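Variant surface glycoprotein MITAT 1.1 (PDB 5LY9) forms, through this N-terminal domain and the rest of the glycoprotein, a coat on the trypanosome surface, helping the parasite evade host immunity by switching between antigenically distinct variants. Local coordinates at residues A[72-77]-A[278-283]; A[111-116]-A[133-138]; A[265-270]-A[274-279]. All coordinates share one frame; numbering follows the deposited sequence.

Contact 1 of 3, residues A[72-77]-A[278-283]. With NAG (2-acetamido-2-deoxy-beta-D-glucopyranose), chain C.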
ATOM      1  N   PHE A  72       6.018  26.049   5.633  1.00 19.88           N
ATOM      2  CA  PHE A  72       6.251  24.653   6.000  1.00 20.24           C
ATOM      3  C   PHE A  72       4.967  23.975   6.468  1.00 19.57           C
ATOM      4  O   PHE A  72       4.717  22.814   6.134  1.00 20.33           O
ATOM      5  CB  PHE A  72       7.315  24.545   7.127  1.00 20.75           C
ATOM      6  CG  PHE A  72       8.704  24.941   6.685  1.00 20.74           C
ATOM      7  CD1 PHE A  72       9.287  24.366   5.588  1.00 21.15           C
ATOM      8  CD2 PHE A  72       9.450  25.851   7.417  1.00 21.64           C
ATOM      9  CE1 PHE A  72      10.588  24.717   5.137  1.00 21.62           C
ATOM     10  CE2 PHE A  72      10.723  26.249   6.981  1.00 21.37           C
ATOM     11  CZ  PHE A  72      11.273  25.695   5.858  1.00 21.41           C
ATOM     12  N   ALA A  73       4.151  24.673   7.233  1.00 19.27           N
ATOM     13  CA  ALA A  73       2.830  24.131   7.592  1.00 19.09           C
ATOM     14  C   ALA A  73       1.984  23.754   6.388  1.00 19.27           C
ATOM     15  O   ALA A  73       1.493  22.618   6.323  1.00 18.70           O
ATOM     16  CB  ALA A  73       2.084  25.091   8.461  1.00 18.74           C
ATOM     17  N   ARG A  74       1.828  24.644   5.439  1.00 19.30           N
ATOM     18  CA  ARG A  74       1.064  24.271   4.229  1.00 20.96           C
ATOM     19  C   ARG A  74       1.653  23.064   3.572  1.00 20.71           C
ATOM     20  O   ARG A  74       0.926  22.193   3.095  1.00 19.93           O
ATOM     21  CB  ARG A  74       0.924  25.413   3.191  1.00 21.80           C
ATOM     22  CG  ARG A  74      -0.093  26.441   3.588  1.00 22.47           C
ATOM     23  CD  ARG A  74      -0.627  27.173   2.360  1.00 23.92           C
ATOM     24  NE  ARG A  74      -1.603  28.165   2.729  1.00 24.65           N
ATOM     25  CZ  ARG A  74      -2.110  29.051   1.902  1.00 27.51           C
ATOM     26  NH1 ARG A  74      -1.781  29.064   0.599  1.00 29.31           N
ATOM     27  NH2 ARG A  74      -2.966  29.930   2.363  1.00 27.65           N
ATOM     28  N   LYS A  75       2.974  23.020   3.483  1.00 21.03           N
ATOM     29  CA  LYS A  75       3.611  21.960   2.739  1.00 20.95           C
ATOM     30  C   LYS A  75       3.488  20.615   3.430  1.00 20.20           C
ATOM     31  O   LYS A  75       3.252  19.609   2.756  1.00 20.69           O
ATOM     32  CB  LYS A  75       5.047  22.260   2.435  1.00 21.15           C
ATOM     33  CG  LYS A  75       5.167  23.373   1.375  1.00 22.71           C
ATOM     34  CD  LYS A  75       4.733  22.953  -0.055  1.00 23.84           C
ATOM     35  CE  LYS A  75       5.684  21.952  -0.666  1.00 25.32           C
ATOM     36  NZ  LYS A  75       5.197  21.149  -1.794  1.00 26.56           N
ATOM     37  N   THR A  76       3.658  20.550   4.750  1.00 18.37           N
ATOM     38  CA  THR A  76       3.506  19.263   5.422  1.00 18.84           C
ATOM     39  C   THR A  76       2.038  18.826   5.511  1.00 18.30           C
ATOM     40  O   THR A  76       1.696  17.709   5.233  1.00 19.59           O
ATOM     41  CB  THR A  76       4.182  19.273   6.795  1.00 18.86           C
ATOM     42  OG1 THR A  76       4.158  17.952   7.299  1.00 19.80           O
ATOM     43  CG2 THR A  76       3.501  20.239   7.770  1.00 19.57           C
ATOM     44  N   ASN A  77       1.142  19.753   5.784  1.00 19.30           N
ATOM     45  CA  ASN A  77      -0.254  19.427   5.944  1.00 18.69           C
ATOM     46  C   ASN A  77      -0.868  19.045   4.615  1.00 18.96           C
ATOM     47  O   ASN A  77      -1.576  18.048   4.518  1.00 18.63           O
ATOM     48  CB  ASN A  77      -0.959  20.589   6.567  1.00 19.08           C
ATOM     49  CG  ASN A  77      -0.515  20.850   7.997  1.00 19.91           C
ATOM     50  OD1 ASN A  77      -0.206  19.929   8.741  1.00 21.28           O
ATOM     51  ND2 ASN A  77      -0.576  22.108   8.389  1.00 19.41           N
ATOM     52  N   LYS A 278       4.422  32.273  -2.307  1.00 24.57           N
ATOM     53  CA  LYS A 278       3.865  33.483  -2.857  1.00 26.05           C
ATOM     54  C   LYS A 278       2.449  33.684  -2.325  1.00 25.80           C
ATOM     55  O   LYS A 278       2.065  34.815  -1.966  1.00 25.10           O
ATOM     56  CB  LYS A 278       3.854  33.372  -4.419  1.00 27.99           C
ATOM     57  CG  LYS A 278       3.328  34.608  -5.101  1.00 30.08           C
ATOM     58  CD  LYS A 278       3.068  34.338  -6.565  1.00 32.60           C
ATOM     59  CE  LYS A 278       2.915  35.674  -7.235  1.00 35.42           C
ATOM     60  NZ  LYS A 278       2.374  35.450  -8.621  1.00 37.45           N
ATOM     61  N   ALA A 279       1.669  32.584  -2.290  1.00 24.51           N
ATOM     62  CA  ALA A 279       0.238  32.685  -1.815  1.00 24.95           C
ATOM     63  C   ALA A 279       0.181  33.101  -0.372  1.00 25.34           C
ATOM     64  O   ALA A 279      -0.696  33.891   0.033  1.00 24.54           O
ATOM     65  CB  ALA A 279      -0.484  31.393  -1.997  1.00 26.57           C
ATOM     66  N   LEU A 280       1.136  32.612   0.427  1.00 25.06           N
ATOM     67  CA  LEU A 280       1.139  33.003   1.862  1.00 24.97           C
ATOM     68  C   LEU A 280       1.548  34.471   2.096  1.00 24.19           C
ATOM     69  O   LEU A 280       1.218  35.014   3.133  1.00 23.75           O
ATOM     70  CB  LEU A 280       2.022  32.098   2.694  1.00 25.39           C
ATOM     71  CG  LEU A 280       1.437  30.724   2.943  1.00 25.50           C
ATOM     72  CD1 LEU A 280       2.514  29.769   3.336  1.00 26.06           C
ATOM     73  CD2 LEU A 280       0.360  30.871   3.979  1.00 25.35           C
ATOM     74  N   VAL A 281       2.282  35.090   1.157  1.00 23.78           N
ATOM     75  CA  VAL A 281       2.642  36.454   1.288  1.00 24.19           C
ATOM     76  C   VAL A 281       1.342  37.258   1.302  1.00 24.20           C
ATOM     77  O   VAL A 281       1.135  38.145   2.130  1.00 24.65           O
ATOM     78  CB  VAL A 281       3.644  36.909   0.207  1.00 24.59           C
ATOM     79  CG1 VAL A 281       3.836  38.436   0.246  1.00 25.29           C
ATOM     80  CG2 VAL A 281       5.008  36.196   0.413  1.00 25.15           C
ATOM     81  N   LYS A 282       0.476  36.910   0.391  1.00 24.87           N
ATOM     82  CA  LYS A 282      -0.814  37.555   0.248  1.00 28.80           C
ATOM     83  C   LYS A 282      -1.730  37.194   1.430  1.00 29.37           C
ATOM     84  O   LYS A 282      -2.240  38.093   2.090  1.00 31.76           O
ATOM     85  CB  LYS A 282      -1.458  37.144  -1.039  1.00 31.73           C
ATOM     86  CG  LYS A 282      -2.799  37.869  -1.182  1.00 36.08           C
ATOM     87  CD  LYS A 282      -3.395  37.632  -2.532  1.00 42.77           C
ATOM     88  CE  LYS A 282      -4.761  38.330  -2.617  1.00 48.68           C
ATOM     89  NZ  LYS A 282      -5.474  37.723  -3.760  1.00 51.78           N
ATOM     90  N   THR A 283      -1.778  35.944   1.793  1.00 29.38           N
ATOM     91  CA  THR A 283      -2.568  35.473   2.943  1.00 30.95           C
ATOM     92  C   THR A 283      -2.194  36.095   4.273  1.00 32.14           C
ATOM     93  O   THR A 283      -3.098  36.488   5.020  1.00 34.34           O
ATOM     94  CB  THR A 283      -2.468  33.960   3.053  1.00 33.04           C
ATOM     95  OG1 THR A 283      -3.031  33.425   1.851  1.00 36.09           O
ATOM     96  CG2 THR A 283      -3.264  33.352   4.295  1.00 35.93           C
TER
HETATM   97  C1  NAG C   1      12.545  21.403   3.404  1.00 24.26           C
HETATM   98  C2  NAG C   1      13.160  20.084   3.843  1.00 26.74           C
HETATM   99  C3  NAG C   1      13.464  20.063   5.299  1.00 25.48           C
HETATM  100  C4  NAG C   1      14.357  21.273   5.604  1.00 26.21           C
HETATM  101  C5  NAG C   1      13.667  22.553   5.156  1.00 25.07           C
HETATM  102  C6  NAG C   1      14.487  23.837   5.340  1.00 25.57           C
HETATM  103  C7  NAG C   1      12.529  18.088   2.585  1.00 29.10           C
HETATM  104  C8  NAG C   1      11.533  16.989   2.336  1.00 27.88           C
HETATM  105  N2  NAG C   1      12.249  18.988   3.533  1.00 26.07           N
HETATM  106  O3  NAG C   1      14.171  18.871   5.619  1.00 27.81           O
HETATM  107  O4  NAG C   1      14.519  21.312   7.019  1.00 28.15           O
HETATM  108  O5  NAG C   1      13.426  22.462   3.775  1.00 24.75           O
HETATM  109  O6  NAG C   1      15.802  23.650   4.793  1.00 26.16           O
HETATM  110  O7  NAG C   1      13.542  18.175   1.929  1.00 29.56           O
HETATM  111  O   HOH W   1      -3.832  30.977  -0.381  1.00 38.27           O
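Arg-74 reaches across from helix 62-114 and lays its guanidinium against the side chain of Leu-280 on helix 275-285. Methyl CD2 of Leu-280 sits over one face of the group, offset toward the rim, and lies 3.6 Å from Arg-74 NE. The two side chains run past each other in opposite directions. Arg-74 NH1 also comes within 3.7 Å of Ala-279 CB, and Arg-74 NH2 lies 3.5 Å from Thr-283 OG1. No direct hydrogen bond joins the two segments, but water 1 bridges them. It lies at the guanidinium edge, in plane, and accepts from Arg-74 NH1 at 3.0 Å, while its bond to Thr-283 OG1 is weak. The arginine chain is extended from CG to NE (chi3 -180°), which carries the charged end to the side chains of the neighbouring helix. The segment axes approach to 11.5 Å at an angle of 125°. The strongest polar partner of Arg-74 is Asp-348 of the second subunit, which forms a salt bridge with NH2. Leu-280 also packs on Leu-67 and Tyr-71 of helix 62-114. Helix 24-55 meets that long helix at Phe-72, Ala-73 and Thr-76, and helix 295-304 packs on Val-281.

Contact 2 of 3, residues A[111-116]-A[133-138]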
ATOM      1  N   LEU A 111       3.335 -24.884 -13.565  1.00 21.24           N
ATOM      2  CA  LEU A 111       2.608 -25.987 -14.173  1.00 21.78           C
ATOM      3  C   LEU A 111       3.478 -26.576 -15.315  1.00 22.36           C
ATOM      4  O   LEU A 111       3.644 -27.781 -15.392  1.00 21.64           O
ATOM      5  CB  LEU A 111       1.255 -25.500 -14.738  1.00 21.82           C
ATOM      6  CG  LEU A 111       0.531 -26.542 -15.570  1.00 21.61           C
ATOM      7  CD1 LEU A 111       0.182 -27.773 -14.717  1.00 22.28           C
ATOM      8  CD2 LEU A 111      -0.696 -25.955 -16.165  1.00 22.22           C
ATOM      9  N   LEU A 112       4.068 -25.730 -16.155  1.00 21.80           N
ATOM     10  CA  LEU A 112       4.904 -26.209 -17.232  1.00 22.64           C
ATOM     11  C   LEU A 112       6.075 -26.990 -16.671  1.00 22.75           C
ATOM     12  O   LEU A 112       6.419 -28.076 -17.218  1.00 22.85           O
ATOM     13  CB  LEU A 112       5.414 -25.115 -18.139  1.00 24.09           C
ATOM     14  CG  LEU A 112       4.396 -24.395 -18.990  1.00 24.25           C
ATOM     15  CD1 LEU A 112       5.055 -23.279 -19.815  1.00 25.35           C
ATOM     16  CD2 LEU A 112       3.631 -25.360 -19.802  1.00 24.10           C
ATOM     17  N   GLU A 113       6.713 -26.488 -15.614  1.00 21.83           N
ATOM     18  CA  GLU A 113       7.785 -27.249 -14.976  1.00 22.58           C
ATOM     19  C   GLU A 113       7.355 -28.623 -14.520  1.00 22.92           C
ATOM     20  O   GLU A 113       8.125 -29.620 -14.569  1.00 24.11           O
ATOM     21  CB  GLU A 113       8.393 -26.449 -13.824  1.00 22.92           C
ATOM     22  CG  GLU A 113       9.727 -26.969 -13.389  1.00 24.70           C
ATOM     23  CD  GLU A 113      10.370 -26.103 -12.289  1.00 26.09           C
ATOM     24  OE1 GLU A 113       9.910 -24.924 -12.085  1.00 26.21           O
ATOM     25  OE2 GLU A 113      11.335 -26.619 -11.635  1.00 28.64           O
ATOM     26  N   SER A 114       6.133 -28.694 -14.051  1.00 22.83           N
ATOM     27  CA  SER A 114       5.612 -29.913 -13.425  1.00 24.71           C
ATOM     28  C   SER A 114       5.161 -30.955 -14.413  1.00 24.86           C
ATOM     29  O   SER A 114       5.007 -32.108 -14.036  1.00 26.79           O
ATOM     30  CB  SER A 114       4.429 -29.581 -12.520  1.00 26.88           C
ATOM     31  OG  SER A 114       4.835 -28.663 -11.483  1.00 28.61           O
ATOM     32  N   LEU A 115       4.995 -30.591 -15.664  1.00 23.97           N
ATOM     33  CA  LEU A 115       4.537 -31.542 -16.667  1.00 23.80           C
ATOM     34  C   LEU A 115       5.723 -32.201 -17.355  1.00 26.03           C
ATOM     35  O   LEU A 115       5.922 -32.111 -18.551  1.00 29.19           O
ATOM     36  CB  LEU A 115       3.585 -30.876 -17.666  1.00 23.44           C
ATOM     37  CG  LEU A 115       2.304 -30.284 -17.135  1.00 24.04           C
ATOM     38  CD1 LEU A 115       1.507 -29.539 -18.229  1.00 24.76           C
ATOM     39  CD2 LEU A 115       1.476 -31.393 -16.458  1.00 26.92           C
ATOM     40  N   LYS A 116       6.543 -32.833 -16.549  1.00 26.78           N
ATOM     41  CA  LYS A 116       7.779 -33.500 -16.950  1.00 28.01           C
ATOM     42  C   LYS A 116       7.555 -34.973 -16.619  1.00 25.66           C
ATOM     43  O   LYS A 116       7.214 -35.305 -15.494  1.00 24.80           O
ATOM     44  CB  LYS A 116       8.931 -32.967 -16.130  1.00 30.59           C
ATOM     45  CG  LYS A 116      10.251 -33.396 -16.744  1.00 36.37           C
ATOM     46  CD  LYS A 116      11.393 -33.154 -15.810  1.00 43.02           C
ATOM     47  CE  LYS A 116      11.642 -31.723 -15.531  1.00 49.12           C
ATOM     48  NZ  LYS A 116      13.023 -31.646 -14.929  1.00 55.32           N
ATOM     49  N   ALA A 133      14.918 -27.949 -18.769  1.00 24.68           N
ATOM     50  CA  ALA A 133      15.623 -27.098 -17.858  1.00 25.13           C
ATOM     51  C   ALA A 133      15.797 -27.819 -16.563  1.00 26.07           C
ATOM     52  O   ALA A 133      14.938 -28.632 -16.178  1.00 25.38           O
ATOM     53  CB  ALA A 133      14.778 -25.835 -17.637  1.00 26.17           C
ATOM     54  N   THR A 134      16.896 -27.549 -15.878  1.00 26.48           N
ATOM     55  CA  THR A 134      17.193 -28.171 -14.629  1.00 26.59           C
ATOM     56  C   THR A 134      16.996 -27.235 -13.508  1.00 26.12           C
ATOM     57  O   THR A 134      17.604 -26.120 -13.498  1.00 25.16           O
ATOM     58  CB  THR A 134      18.661 -28.623 -14.609  1.00 30.00           C
ATOM     59  OG1 THR A 134      18.864 -29.505 -15.721  1.00 30.31           O
ATOM     60  CG2 THR A 134      19.045 -29.359 -13.297  1.00 31.12           C
ATOM     61  N   ARG A 135      16.155 -27.613 -12.542  1.00 25.56           N
ATOM     62  CA  ARG A 135      15.999 -26.770 -11.382  1.00 25.63           C
ATOM     63  C   ARG A 135      17.043 -27.120 -10.393  1.00 26.17           C
ATOM     64  O   ARG A 135      17.252 -28.310 -10.050  1.00 25.00           O
ATOM     65  CB  ARG A 135      14.643 -26.950 -10.671  1.00 27.07           C
ATOM     66  CG  ARG A 135      14.586 -25.938  -9.517  1.00 27.16           C
ATOM     67  CD  ARG A 135      13.221 -25.633  -9.078  1.00 26.88           C
ATOM     68  NE  ARG A 135      12.502 -24.841 -10.030  1.00 26.53           N
ATOM     69  CZ  ARG A 135      12.491 -23.511 -10.030  1.00 25.67           C
ATOM     70  NH1 ARG A 135      13.306 -22.833  -9.243  1.00 23.97           N
ATOM     71  NH2 ARG A 135      11.685 -22.893 -10.845  1.00 24.57           N
ATOM     72  N   ARG A 136      17.717 -26.099  -9.893  1.00 27.71           N
ATOM     73  CA  ARG A 136      18.598 -26.206  -8.737  1.00 29.48           C
ATOM     74  C   ARG A 136      18.216 -25.131  -7.748  1.00 29.93           C
ATOM     75  O   ARG A 136      18.520 -23.956  -7.974  1.00 28.93           O
ATOM     76  CB  ARG A 136      20.063 -26.055  -9.155  1.00 32.64           C
ATOM     77  CG  ARG A 136      20.482 -26.927 -10.331  1.00 37.62           C
ATOM     78  CD  ARG A 136      22.008 -26.903 -10.554  1.00 43.19           C
ATOM     79  NE  ARG A 136      22.415 -27.860 -11.596  1.00 45.29           N
ATOM     80  CZ  ARG A 136      22.229 -27.678 -12.905  1.00 49.44           C
ATOM     81  NH1 ARG A 136      21.653 -26.577 -13.396  1.00 50.12           N
ATOM     82  NH2 ARG A 136      22.598 -28.635 -13.741  1.00 53.30           N
ATOM     83  N   GLU A 137      17.529 -25.507  -6.677  1.00 27.67           N
ATOM     84  CA  GLU A 137      17.031 -24.528  -5.695  1.00 28.66           C
ATOM     85  C   GLU A 137      16.166 -23.517  -6.404  1.00 26.60           C
ATOM     86  O   GLU A 137      15.179 -23.877  -7.056  1.00 26.27           O
ATOM     87  CB  GLU A 137      18.188 -23.845  -4.980  1.00 32.29           C
ATOM     88  CG  GLU A 137      19.313 -24.747  -4.622  1.00 40.49           C
ATOM     89  CD  GLU A 137      18.915 -25.711  -3.617  1.00 48.13           C
ATOM     90  OE1 GLU A 137      18.228 -25.242  -2.675  1.00 61.63           O
ATOM     91  OE2 GLU A 137      19.303 -26.912  -3.767  1.00 61.51           O
ATOM     92  N   THR A 138      16.551 -22.241  -6.387  1.00 23.84           N
ATOM     93  CA  THR A 138      15.693 -21.193  -6.955  1.00 24.30           C
ATOM     94  C   THR A 138      15.971 -20.913  -8.429  1.00 23.12           C
ATOM     95  O   THR A 138      15.291 -20.119  -9.019  1.00 24.09           O
ATOM     96  CB  THR A 138      15.910 -19.896  -6.200  1.00 24.47           C
ATOM     97  OG1 THR A 138      17.302 -19.556  -6.225  1.00 24.56           O
ATOM     98  CG2 THR A 138      15.369 -20.041  -4.805  1.00 27.08           C
TER
HETATM   99  O   HOH W   2      14.632 -30.111 -12.698  1.00 40.39           O
HETATM  100  O   HOH W   3      12.498 -28.666 -15.338  1.00 51.64           O
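Glu-113, in the last turn of helix 62-114, and Arg-135, on strand 135-136, form a salt bridge and bury the larger part of this small contact. The arginine grips side-on with two nitrogens, one to each carboxylate oxygen. Arg-135 NE donates to Glu-113 OE2 at 2.7 Å, on the syn lone pair. Arg-135 NH2 donates to Glu-113 OE1 at 3.0 Å, also on the syn side but 21° out of the carboxylate plane. The two flat groups are nearly coplanar, 22° apart. With CG anti to the backbone nitrogen, the extended glutamate chain (chi2 176°) carries its carboxylate to the arginine. The arginine chain bends at chi3 and crosses the glutamate at about a right angle. The remaining terminal nitrogen, Arg-135 NH1, donates to Glu-137 O at 3.1 Å, and NH2 also bonds to Cys-145 O. Lys-116 NZ donates weakly to two waters; water 3 donates to Ala-133 O at 2.6 Å, and water 2 accepts from Arg-135 N. Every terminal nitrogen of the arginine thus has an acceptor, which fixes the guanidinium's rotation. The pairing probably favours the ionised form of Glu-113 and ties the helix end to the small antiparallel sheet.

Contact 3 of 3, residues A[265-270]-A[274-279]. With NAG (2-acetamido-2-deoxy-beta-D-glucopyranose), chain C.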
ATOM      1  N   THR A 265       7.938  17.556  -1.377  1.00 23.78           N
ATOM      2  CA  THR A 265       9.233  18.200  -1.328  1.00 24.37           C
ATOM      3  C   THR A 265       9.046  19.678  -1.256  1.00 23.67           C
ATOM      4  O   THR A 265       7.963  20.194  -1.557  1.00 25.57           O
ATOM      5  CB  THR A 265      10.054  17.890  -2.617  1.00 25.04           C
ATOM      6  OG1 THR A 265       9.241  18.082  -3.766  1.00 24.43           O
ATOM      7  CG2 THR A 265      10.506  16.449  -2.625  1.00 25.82           C
ATOM      8  N   ASN A 266      10.082  20.356  -0.809  1.00 23.90           N
ATOM      9  CA  ASN A 266      10.114  21.807  -0.818  1.00 24.45           C
ATOM     10  C   ASN A 266      10.066  22.373  -2.220  1.00 26.24           C
ATOM     11  O   ASN A 266      10.579  21.800  -3.186  1.00 26.17           O
ATOM     12  CB  ASN A 266      11.369  22.277  -0.094  1.00 25.59           C
ATOM     13  CG  ASN A 266      11.311  22.078   1.443  1.00 26.14           C
ATOM     14  OD1 ASN A 266      10.319  22.440   2.138  1.00 27.48           O
ATOM     15  ND2 ASN A 266      12.403  21.587   1.989  1.00 25.41           N
ATOM     16  N   GLU A 267       9.433  23.528  -2.348  1.00 26.18           N
ATOM     17  CA  GLU A 267       9.373  24.245  -3.630  1.00 25.80           C
ATOM     18  C   GLU A 267      10.754  24.811  -3.946  1.00 26.60           C
ATOM     19  O   GLU A 267      11.574  25.030  -3.056  1.00 26.90           O
ATOM     20  CB  GLU A 267       8.309  25.329  -3.561  1.00 25.41           C
ATOM     21  CG  GLU A 267       6.945  24.653  -3.425  1.00 26.32           C
ATOM     22  CD  GLU A 267       5.724  25.590  -3.256  1.00 26.39           C
ATOM     23  OE1 GLU A 267       5.907  26.807  -3.010  1.00 26.27           O
ATOM     24  OE2 GLU A 267       4.608  25.033  -3.200  1.00 26.74           O
ATOM     25  N   THR A 268      11.000  24.969  -5.237  1.00 27.64           N
ATOM     26  CA  THR A 268      12.251  25.417  -5.829  1.00 28.57           C
ATOM     27  C   THR A 268      12.033  26.625  -6.769  1.00 28.02           C
ATOM     28  O   THR A 268      10.953  27.009  -7.091  1.00 27.72           O
ATOM     29  CB  THR A 268      12.920  24.286  -6.661  1.00 30.95           C
ATOM     30  OG1 THR A 268      12.109  24.009  -7.803  1.00 32.60           O
ATOM     31  CG2 THR A 268      13.069  23.087  -5.855  1.00 32.48           C
ATOM     32  N   GLY A 269      13.142  27.270  -7.081  1.00 28.73           N
ATOM     33  CA  GLY A 269      13.200  28.407  -7.941  1.00 28.69           C
ATOM     34  C   GLY A 269      13.117  29.724  -7.156  1.00 26.91           C
ATOM     35  O   GLY A 269      13.088  29.776  -5.925  1.00 26.67           O
ATOM     36  N   ASN A 270      13.029  30.788  -7.905  1.00 26.41           N
ATOM     37  CA  ASN A 270      12.948  32.097  -7.277  1.00 26.49           C
ATOM     38  C   ASN A 270      11.709  32.161  -6.398  1.00 24.41           C
ATOM     39  O   ASN A 270      10.684  31.498  -6.625  1.00 24.81           O
ATOM     40  CB  ASN A 270      12.878  33.152  -8.349  1.00 28.35           C
ATOM     41  CG  ASN A 270      14.190  33.421  -9.026  1.00 30.81           C
ATOM     42  OD1 ASN A 270      15.201  32.817  -8.763  1.00 31.41           O
ATOM     43  ND2 ASN A 270      14.177  34.462  -9.846  1.00 34.22           N
ATOM     44  N   GLN A 274       7.546  30.178  -6.174  1.00 25.12           N
ATOM     45  CA  GLN A 274       7.208  29.099  -5.257  1.00 24.00           C
ATOM     46  C   GLN A 274       5.758  29.343  -4.860  1.00 22.81           C
ATOM     47  O   GLN A 274       5.437  30.303  -4.125  1.00 22.89           O
ATOM     48  CB  GLN A 274       8.175  29.138  -4.078  1.00 23.97           C
ATOM     49  CG  GLN A 274       9.635  28.878  -4.437  1.00 24.75           C
ATOM     50  CD  GLN A 274      10.532  28.843  -3.252  1.00 24.44           C
ATOM     51  OE1 GLN A 274      10.085  28.703  -2.136  1.00 25.70           O
ATOM     52  NE2 GLN A 274      11.804  28.952  -3.486  1.00 25.28           N
ATOM     53  N   PRO A 275       4.831  28.537  -5.417  1.00 23.63           N
ATOM     54  CA  PRO A 275       3.429  29.027  -5.334  1.00 24.69           C
ATOM     55  C   PRO A 275       2.861  29.076  -3.927  1.00 23.91           C
ATOM     56  O   PRO A 275       2.051  29.992  -3.638  1.00 22.41           O
ATOM     57  CB  PRO A 275       2.606  28.083  -6.244  1.00 26.23           C
ATOM     58  CG  PRO A 275       3.561  27.055  -6.664  1.00 27.82           C
ATOM     59  CD  PRO A 275       4.968  27.427  -6.388  1.00 26.42           C
ATOM     60  N   THR A 276       3.355  28.219  -3.035  1.00 23.69           N
ATOM     61  CA  THR A 276       2.828  28.185  -1.671  1.00 23.99           C
ATOM     62  C   THR A 276       3.391  29.414  -0.963  1.00 24.92           C
ATOM     63  O   THR A 276       2.698  30.094  -0.233  1.00 22.94           O
ATOM     64  CB  THR A 276       3.246  26.909  -0.953  1.00 24.21           C
ATOM     65  OG1 THR A 276       2.728  25.793  -1.693  1.00 24.54           O
ATOM     66  CG2 THR A 276       2.766  26.900   0.480  1.00 26.27           C
ATOM     67  N   LEU A 277       4.684  29.668  -1.172  1.00 23.53           N
ATOM     68  CA  LEU A 277       5.307  30.863  -0.571  1.00 24.78           C
ATOM     69  C   LEU A 277       4.596  32.128  -1.016  1.00 24.66           C
ATOM     70  O   LEU A 277       4.246  32.990  -0.215  1.00 24.10           O
ATOM     71  CB  LEU A 277       6.832  30.912  -0.881  1.00 24.61           C
ATOM     72  CG  LEU A 277       7.652  31.823   0.023  1.00 25.20           C
ATOM     73  CD1 LEU A 277       7.637  31.304   1.439  1.00 25.46           C
ATOM     74  CD2 LEU A 277       9.060  31.973  -0.543  1.00 24.57           C
ATOM     75  N   LYS A 278       4.422  32.273  -2.307  1.00 24.57           N
ATOM     76  CA  LYS A 278       3.865  33.483  -2.857  1.00 26.05           C
ATOM     77  C   LYS A 278       2.449  33.684  -2.325  1.00 25.80           C
ATOM     78  O   LYS A 278       2.065  34.815  -1.966  1.00 25.10           O
ATOM     79  CB  LYS A 278       3.854  33.372  -4.419  1.00 27.99           C
ATOM     80  CG  LYS A 278       3.328  34.608  -5.101  1.00 30.08           C
ATOM     81  CD  LYS A 278       3.068  34.338  -6.565  1.00 32.60           C
ATOM     82  CE  LYS A 278       2.915  35.674  -7.235  1.00 35.42           C
ATOM     83  NZ  LYS A 278       2.374  35.450  -8.621  1.00 37.45           N
ATOM     84  N   ALA A 279       1.669  32.584  -2.290  1.00 24.51           N
ATOM     85  CA  ALA A 279       0.238  32.685  -1.815  1.00 24.95           C
ATOM     86  C   ALA A 279       0.181  33.101  -0.372  1.00 25.34           C
ATOM     87  O   ALA A 279      -0.696  33.891   0.033  1.00 24.54           O
ATOM     88  CB  ALA A 279      -0.484  31.393  -1.997  1.00 26.57           C
TER
HETATM   89  C1  NAG C   1      12.545  21.403   3.404  1.00 24.26           C
HETATM   90  C2  NAG C   1      13.160  20.084   3.843  1.00 26.74           C
HETATM   91  C3  NAG C   1      13.464  20.063   5.299  1.00 25.48           C
HETATM   92  C4  NAG C   1      14.357  21.273   5.604  1.00 26.21           C
HETATM   93  C5  NAG C   1      13.667  22.553   5.156  1.00 25.07           C
HETATM   94  C6  NAG C   1      14.487  23.837   5.340  1.00 25.57           C
HETATM   95  C7  NAG C   1      12.529  18.088   2.585  1.00 29.10           C
HETATM   96  C8  NAG C   1      11.533  16.989   2.336  1.00 27.88           C
HETATM   97  N2  NAG C   1      12.249  18.988   3.533  1.00 26.07           N
HETATM   98  O3  NAG C   1      14.171  18.871   5.619  1.00 27.81           O
HETATM   99  O4  NAG C   1      14.519  21.312   7.019  1.00 28.15           O
HETATM  100  O5  NAG C   1      13.426  22.462   3.775  1.00 24.75           O
HETATM  101  O6  NAG C   1      15.802  23.650   4.793  1.00 26.16           O
HETATM  102  O7  NAG C   1      13.542  18.175   1.929  1.00 29.56           O
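Glu-267, in the loop before helix 275-285, runs its side chain to the first turn of that helix. Glu-267 CB packs on Gln-274 CB at 3.8 Å. The chain is extended beyond CG (chi2 177°), which brings Glu-267 CD alongside Pro-275 CD at 3.7 Å. Both carboxylate oxygens then hydrogen-bond to Thr-276. Glu-267 OE1 accepts from Thr-276 N at 2.9 Å through its syn lone pair. Glu-267 OE2 accepts from Thr-276 OG1 at 2.5 Å, with the donor 23° out of the carboxylate plane. The threonine side chain crosses the glutamate at about a right angle. Further along the loop, Gln-274 NE2 donates to Gly-269 O at 2.9 Å. The carbonyl lies near the glutamine's amide plane, whereas the donor is tilted 26° from the carbonyl plane. Asn-266 ND2 is bonded covalently to NAG C1, and Tyr-71 OH of helix 62-114 is hydrogen-bonded to Glu-267 N. Gln-274 is the N-cap residue, but the carboxylate comes from earlier in the chain. The Thr-276 amide and the positive end of the helix dipole probably stabilise its negative charge. A loop carboxylate thus binds the first turn of a helix at its N-terminus, next to an N-glycosylation site.

Contacts 1 and 3 are neighbours, with centres about 9 Å apart, and both use helix 275-285. They share Lys-278 and Ala-279. Arg-74 CB packs on Thr-276 CG2 at 3.6 Å, so the threonine held by Glu-267 in contact 3 also meets the arginine of contact 1. The N-glycan joins them too: it is attached at Asn-266 in contact 3, and its first sugar packs on Phe-72 of contact 1. Contact 2 lies on the opposite side of the chain's centre, about 59 Å from contact 1 between centres. Helix 62-114 links these two along its length. Contacts 1 and 2 both touch the second subunit, whereas contact 3 touches no other protein chain.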